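Local coordinates for mandelate racemase / muconate lactonizing enzyme family protein (PDB 4DXK) that is of unsettled specificity but, as a sodium-bound member of the mandelate racemase branch of the enolase superfamily, probably acts as a racemase or lyase, at residues T43-H46 against E47-P51; M227-A230 against K231-P235. All coordinates share one frame; numbering follows the deposited sequence. Where two conformers were deposited one is given.

Contact 1 of 2, residues T43-H46 against E47-P51; sequences TYVH and EYIAP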
ATOM      1  N   THR A  43       3.934  44.664  10.046  1.00  8.95           N
ATOM      2  CA  THR A  43       4.060  44.594  11.497  1.00  8.90           C
ATOM      3  C   THR A  43       4.995  43.451  11.887  1.00  9.25           C
ATOM      4  O   THR A  43       5.846  43.592  12.768  1.00  9.76           O
ATOM      5  CB  THR A  43       2.693  44.407  12.167  1.00 10.36           C
ATOM      6  OG1 THR A  43       1.864  45.531  11.858  1.00 10.54           O
ATOM      7  CG2 THR A  43       2.838  44.303  13.677  1.00 10.56           C
ATOM      8  N   TYR A  44       4.834  42.313  11.221  1.00  9.53           N
ATOM      9  CA  TYR A  44       5.666  41.142  11.476  1.00  9.42           C
ATOM     10  C   TYR A  44       7.147  41.399  11.177  1.00  7.90           C
ATOM     11  O   TYR A  44       8.026  40.976  11.935  1.00  9.28           O
ATOM     12  CB  TYR A  44       5.159  39.951  10.658  1.00  8.99           C
ATOM     13  CG  TYR A  44       6.118  38.779  10.629  1.00  8.18           C
ATOM     14  CD1 TYR A  44       6.167  37.867  11.678  1.00  8.62           C
ATOM     15  CD2 TYR A  44       6.991  38.602   9.569  1.00  8.51           C
ATOM     16  CE1 TYR A  44       7.050  36.810  11.659  1.00  8.46           C
ATOM     17  CE2 TYR A  44       7.886  37.540   9.542  1.00  9.14           C
ATOM     18  CZ  TYR A  44       7.906  36.646  10.594  1.00  8.55           C
ATOM     19  OH  TYR A  44       8.766  35.572  10.588  1.00  8.69           O
ATOM     20  N   VAL A  45       7.429  42.073  10.069  1.00  8.01           N
ATOM     21  CA  VAL A  45       8.813  42.367   9.718  1.00  8.84           C
ATOM     22  C   VAL A  45       9.513  43.112  10.853  1.00  8.79           C
ATOM     23  O   VAL A  45      10.638  42.770  11.219  1.00  9.75           O
ATOM     24  CB  VAL A  45       8.892  43.159   8.402  1.00  8.56           C
ATOM     25  CG1 VAL A  45      10.293  43.674   8.157  1.00 10.74           C
ATOM     26  CG2 VAL A  45       8.441  42.287   7.236  1.00 10.85           C
ATOM     27  N   HIS A  46       8.829  44.091  11.435  1.00  9.01           N
ATOM     28  CA  HIS A  46       9.422  44.861  12.521  1.00  9.96           C
ATOM     29  C   HIS A  46       9.334  44.175  13.884  1.00 11.15           C
ATOM     30  O   HIS A  46      10.245  44.312  14.693  1.00 12.45           O
ATOM     31  CB  HIS A  46       8.832  46.269  12.554  1.00 11.68           C
ATOM     32  CG  HIS A  46       9.092  47.028  11.297  1.00  9.17           C
ATOM     33  ND1 HIS A  46      10.320  47.584  11.009  1.00 11.56           N
ATOM     34  CD2 HIS A  46       8.304  47.272  10.223  1.00 10.34           C
ATOM     35  CE1 HIS A  46      10.271  48.156   9.818  1.00 10.42           C
ATOM     36  NE2 HIS A  46       9.060  47.978   9.321  1.00 10.96           N
ATOM     37  N   GLU A  47       8.262  43.422  14.132  1.00 10.44           N
ATOM     38  CA  GLU A  47       8.076  42.758  15.426  1.00 11.50           C
ATOM     39  C   GLU A  47       9.006  41.552  15.582  1.00 10.33           C
ATOM     40  O   GLU A  47       9.559  41.322  16.663  1.00 11.71           O
ATOM     41  CB  GLU A  47       6.611  42.314  15.615  1.00 12.40           C
ATOM     42  CG  GLU A  47       6.311  41.658  16.986  1.00 14.39           C
ATOM     43  CD  GLU A  47       4.847  41.224  17.180  1.00 12.43           C
ATOM     44  OE1 GLU A  47       4.222  40.760  16.206  1.00 13.11           O
ATOM     45  OE2 GLU A  47       4.323  41.329  18.313  1.00 14.22           O
ATOM     46  N   TYR A  48       9.175  40.791  14.505  1.00 10.38           N
ATOM     47  CA  TYR A  48       9.819  39.477  14.559  1.00  9.34           C
ATOM     48  C   TYR A  48      11.152  39.412  13.810  1.00  9.46           C
ATOM     49  O   TYR A  48      12.154  38.948  14.357  1.00 10.98           O
ATOM     50  CB  TYR A  48       8.867  38.409  14.004  1.00 10.33           C
ATOM     51  CG  TYR A  48       9.314  36.995  14.296  1.00 10.82           C
ATOM     52  CD1 TYR A  48      10.162  36.303  13.433  1.00 11.01           C
ATOM     53  CD2 TYR A  48       8.892  36.353  15.452  1.00 13.11           C
ATOM     54  CE1 TYR A  48      10.573  35.014  13.715  1.00 11.66           C
ATOM     55  CE2 TYR A  48       9.293  35.066  15.744  1.00 14.04           C
ATOM     56  CZ  TYR A  48      10.129  34.402  14.872  1.00 13.95           C
ATOM     57  OH  TYR A  48      10.521  33.119  15.187  1.00 15.54           O
ATOM     58  N   ILE A  49      11.172  39.862  12.558  1.00  8.37           N
ATOM     59  CA  ILE A  49      12.395  39.746  11.769  1.00  9.55           C
ATOM     60  C   ILE A  49      13.482  40.699  12.274  1.00  8.43           C
ATOM     61  O   ILE A  49      14.617  40.275  12.515  1.00 10.09           O
ATOM     62  CB  ILE A  49      12.164  39.953  10.254  1.00  7.99           C
ATOM     63  CG1 ILE A  49      11.154  38.935   9.720  1.00  9.51           C
ATOM     64  CG2 ILE A  49      13.482  39.834   9.500  1.00 10.13           C
ATOM     65  CD1 ILE A  49      10.968  38.984   8.216  1.00  9.86           C
ATOM     66  N   ALA A  50      13.137  41.970  12.448  1.00  8.98           N
ATOM     67  CA  ALA A  50      14.126  42.980  12.829  1.00 10.48           C
ATOM     68  C   ALA A  50      15.001  42.616  14.042  1.00 10.92           C
ATOM     69  O   ALA A  50      16.226  42.668  13.934  1.00 11.32           O
ATOM     70  CB  ALA A  50      13.461  44.334  13.015  1.00 12.45           C
ATOM     71  N   PRO A  51      14.397  42.226  15.182  1.00 10.65           N
ATOM     72  CA  PRO A  51      15.285  41.923  16.315  1.00 11.69           C
ATOM     73  C   PRO A  51      16.186  40.714  16.068  1.00 11.68           C
ATOM     74  O   PRO A  51      17.219  40.588  16.735  1.00 14.23           O
ATOM     75  CB  PRO A  51      14.314  41.655  17.474  1.00 14.96           C
ATOM     76  CG  PRO A  51      13.016  41.322  16.827  1.00 19.36           C
ATOM     77  CD  PRO A  51      12.975  42.128  15.559  1.00 12.98           C
TER
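Tyr44 and Tyr48 both set CG anti to the backbone N (chi1 168° and -167°), which sends their side chains off helix 38-53 in one direction. The rings, nearly parallel (13°), are so far offset, with centroids 5.2 Å apart, that they hardly stack. Contact runs from Tyr44 CE1, 3.4 Å from Tyr48 CB, out to Tyr44 OH, 3.3 Å from Tyr48 CD1. From the next position Ile49 crosses the Tyr44 side chain at about a right angle, its CG1 lying 3.6 Å from Tyr44 CE2. The backbone beneath widens into a pi-type turn: Glu47 N still bonds Thr43 O, but Ala50 N reaches back five residues to Val45 O at 2.9 Å. Tyr44 O accepts Tyr48 N at 2.8 Å and, weakly, Ile49 N. Pro51, lacking an N-H, follows at a kink, with its CD 3.6 Å from His46 O. Asn84 bonds Tyr44 OH, while Glu47 OE1 is hydrogen-bonded to Thr40 OG1 and OE2 to Glu39 N, both of the second subunit. Polar chemistry is thus divided: the hydroxyl of the buried Tyr44 is satisfied by helix 79-99, and the Glu47 carboxylate joins the subunits, its two oxygens separately gripped, which would probably stabilise its ionised form.

Contact 2 of 2, residues M227-A230 against K231-P235; sequences MQIA and KALTP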
ATOM      1  N   MET A 227     -14.129  17.323  -9.683  0.51  9.85           N
ATOM      2  CA  MET A 227     -13.969  16.195 -10.603  0.51  9.34           C
ATOM      3  C   MET A 227     -14.985  16.251 -11.746  0.51 10.56           C
ATOM      4  O   MET A 227     -14.661  15.919 -12.885  0.51 11.87           O
ATOM      5  CB  MET A 227     -14.036  14.851  -9.863  0.51 13.23           C
ATOM      6  CG  MET A 227     -12.835  14.580  -8.966  0.51  7.42           C
ATOM      7  SD  MET A 227     -12.749  12.905  -8.302  0.51  9.98           S
ATOM      8  CE  MET A 227     -14.213  12.862  -7.250  0.51 12.90           C
ATOM      9  N   GLN A 228     -16.205  16.686 -11.446  1.00  9.61           N
ATOM     10  CA  GLN A 228     -17.238  16.840 -12.465  1.00 10.92           C
ATOM     11  C   GLN A 228     -16.801  17.847 -13.532  1.00 10.46           C
ATOM     12  O   GLN A 228     -16.931  17.602 -14.736  1.00 12.03           O
ATOM     13  CB  GLN A 228     -18.519  17.315 -11.781  1.00 11.29           C
ATOM     14  CG  GLN A 228     -19.701  17.530 -12.701  1.00 13.67           C
ATOM     15  CD  GLN A 228     -20.890  18.100 -11.959  1.00 13.28           C
ATOM     16  OE1 GLN A 228     -20.864  18.250 -10.739  1.00 14.43           O
ATOM     17  NE2 GLN A 228     -21.948  18.417 -12.693  1.00 17.20           N
ATOM     18  N   ILE A 229     -16.281  18.983 -13.081  1.00 10.23           N
ATOM     19  CA  ILE A 229     -15.785  20.018 -13.983  1.00 10.26           C
ATOM     20  C   ILE A 229     -14.589  19.523 -14.799  1.00  9.95           C
ATOM     21  O   ILE A 229     -14.513  19.757 -16.014  1.00 10.68           O
ATOM     22  CB  ILE A 229     -15.418  21.306 -13.205  1.00  9.31           C
ATOM     23  CG1 ILE A 229     -16.669  21.944 -12.590  1.00 10.38           C
ATOM     24  CG2 ILE A 229     -14.662  22.287 -14.098  1.00 11.64           C
ATOM     25  CD1 ILE A 229     -16.363  22.997 -11.542  1.00 11.83           C
ATOM     26  N   ALA A 230     -13.664  18.835 -14.131  1.00  9.68           N
ATOM     27  CA  ALA A 230     -12.474  18.312 -14.799  1.00  9.74           C
ATOM     28  C   ALA A 230     -12.874  17.421 -15.971  1.00 10.16           C
ATOM     29  O   ALA A 230     -12.353  17.572 -17.080  1.00 11.16           O
ATOM     30  CB  ALA A 230     -11.603  17.541 -13.824  1.00 11.00           C
ATOM     31  N   LYS A 231     -13.785  16.486 -15.726  1.00 10.78           N
ATOM     32  CA  LYS A 231     -14.241  15.588 -16.788  1.00 11.32           C
ATOM     33  C   LYS A 231     -14.878  16.361 -17.939  1.00 11.99           C
ATOM     34  O   LYS A 231     -14.626  16.072 -19.118  1.00 12.24           O
ATOM     35  CB  LYS A 231     -15.220  14.548 -16.245  1.00 13.36           C
ATOM     36  CG  LYS A 231     -14.588  13.586 -15.257  1.00 15.25           C
ATOM     37  CD  LYS A 231     -15.474  12.382 -14.974  1.00 26.53           C
ATOM     38  CE  LYS A 231     -16.782  12.783 -14.330  1.00 33.50           C
ATOM     39  NZ  LYS A 231     -17.735  11.630 -14.238  1.00 31.87           N
ATOM     40  N   ALA A 232     -15.679  17.366 -17.603  1.00 11.13           N
ATOM     41  CA  ALA A 232     -16.367  18.161 -18.616  1.00 11.99           C
ATOM     42  C   ALA A 232     -15.401  18.962 -19.492  1.00 12.24           C
ATOM     43  O   ALA A 232     -15.756  19.364 -20.605  1.00 12.78           O
ATOM     44  CB  ALA A 232     -17.379  19.091 -17.957  1.00 13.09           C
ATOM     45  N   LEU A 233     -14.192  19.206 -18.998  1.00 11.67           N
ATOM     46  CA  LEU A 233     -13.213  19.981 -19.758  1.00 11.13           C
ATOM     47  C   LEU A 233     -12.463  19.157 -20.795  1.00 11.64           C
ATOM     48  O   LEU A 233     -11.731  19.716 -21.613  1.00 12.45           O
ATOM     49  CB  LEU A 233     -12.216  20.660 -18.816  1.00 11.87           C
ATOM     50  CG  LEU A 233     -12.772  21.905 -18.128  1.00 10.64           C
ATOM     51  CD1 LEU A 233     -11.954  22.270 -16.905  1.00 11.41           C
ATOM     52  CD2 LEU A 233     -12.815  23.075 -19.108  1.00 12.71           C
ATOM     53  N   THR A 234     -12.649  17.842 -20.768  1.00 11.99           N
ATOM     54  CA  THR A 234     -11.928  16.932 -21.660  1.00 12.83           C
ATOM     55  C   THR A 234     -11.896  17.348 -23.146  1.00 15.24           C
ATOM     56  O   THR A 234     -10.825  17.313 -23.754  1.00 14.85           O
ATOM     57  CB  THR A 234     -12.441  15.477 -21.521  1.00 13.25           C
ATOM     58  OG1 THR A 234     -12.313  15.057 -20.156  1.00 13.81           O
ATOM     59  CG2 THR A 234     -11.652  14.529 -22.408  1.00 16.49           C
ATOM     60  N   PRO A 235     -13.042  17.764 -23.729  1.00 14.13           N
ATOM     61  CA  PRO A 235     -13.010  18.054 -25.173  1.00 14.79           C
ATOM     62  C   PRO A 235     -12.153  19.259 -25.554  1.00 16.90           C
ATOM     63  O   PRO A 235     -11.916  19.463 -26.743  1.00 17.87           O
ATOM     64  CB  PRO A 235     -14.477  18.358 -25.508  1.00 18.53           C
ATOM     65  CG  PRO A 235     -15.271  17.743 -24.417  1.00 16.68           C
ATOM     66  CD  PRO A 235     -14.413  17.843 -23.190  1.00 14.10           C
TER
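Ile229 and Leu233, one turn apart, send their side chains the same way, and branch meets branch where Ile229 CG2 packs on Leu233 CD1 at 3.9 Å. Each has its leading carbon anti to the carbonyl carbon (CG1 of Ile229, CG of Leu233), which puts Ile229 CG2 anti to its own N. Leu233 also lays CG against the backbone, 3.5 Å from Ile229 O. Lys231 does something similar one turn on from Met227: its CG passes 3.3 Å from Met227 O, and a bend at chi3 (-63°) turns the rest of the chain, so that CE remains near the same oxygen. Here helix 223-232 of the TIM-type barrel domain, the crossover between parallel strands 212-216 and 240-242, comes to its C-terminal end. Regular bonds from Lys231 N to Met227 O and from Ala232 N to Gln228 O give way at Leu233 N, which bonds Ala230 O from above the carbonyl plane, 66° out of it, and Ile229 O only weakly. Thr234 turns OG1 back to donate to Lys231 O at 2.7 Å; Thr234 N bonds the same oxygen at 3.1 Å, and both donors approach one face of its plane. Leu233 also rests on Leu197 and Phe200 of helix 190-207, whereas Ala230 touches Tyr256 of helix 253-259.

How the contacts relate
Contact 1 precedes contact 2 along the chain, and the two lie on opposite sides of its centre, with centres 46 Å and nearest atoms about 35 Å apart. They share no helix or sheet. Residues 43-51 belong to helix 38-53, packed against strands 3-11 and 390-396 of the antiparallel sheet; residues 227-235 run from the last turns of helix 223-232 into a 3-10 segment, outside the parallel strands of the barrel. One belongs to the N-terminal domain and the other to the barrel, the two parts of the enolase-superfamily architecture; neither includes a residue of the sodium site (Glu216, Glu242 and Glu268). Contact 1 meets the second subunit through three residues, contact 2 the third through Lys231 alone.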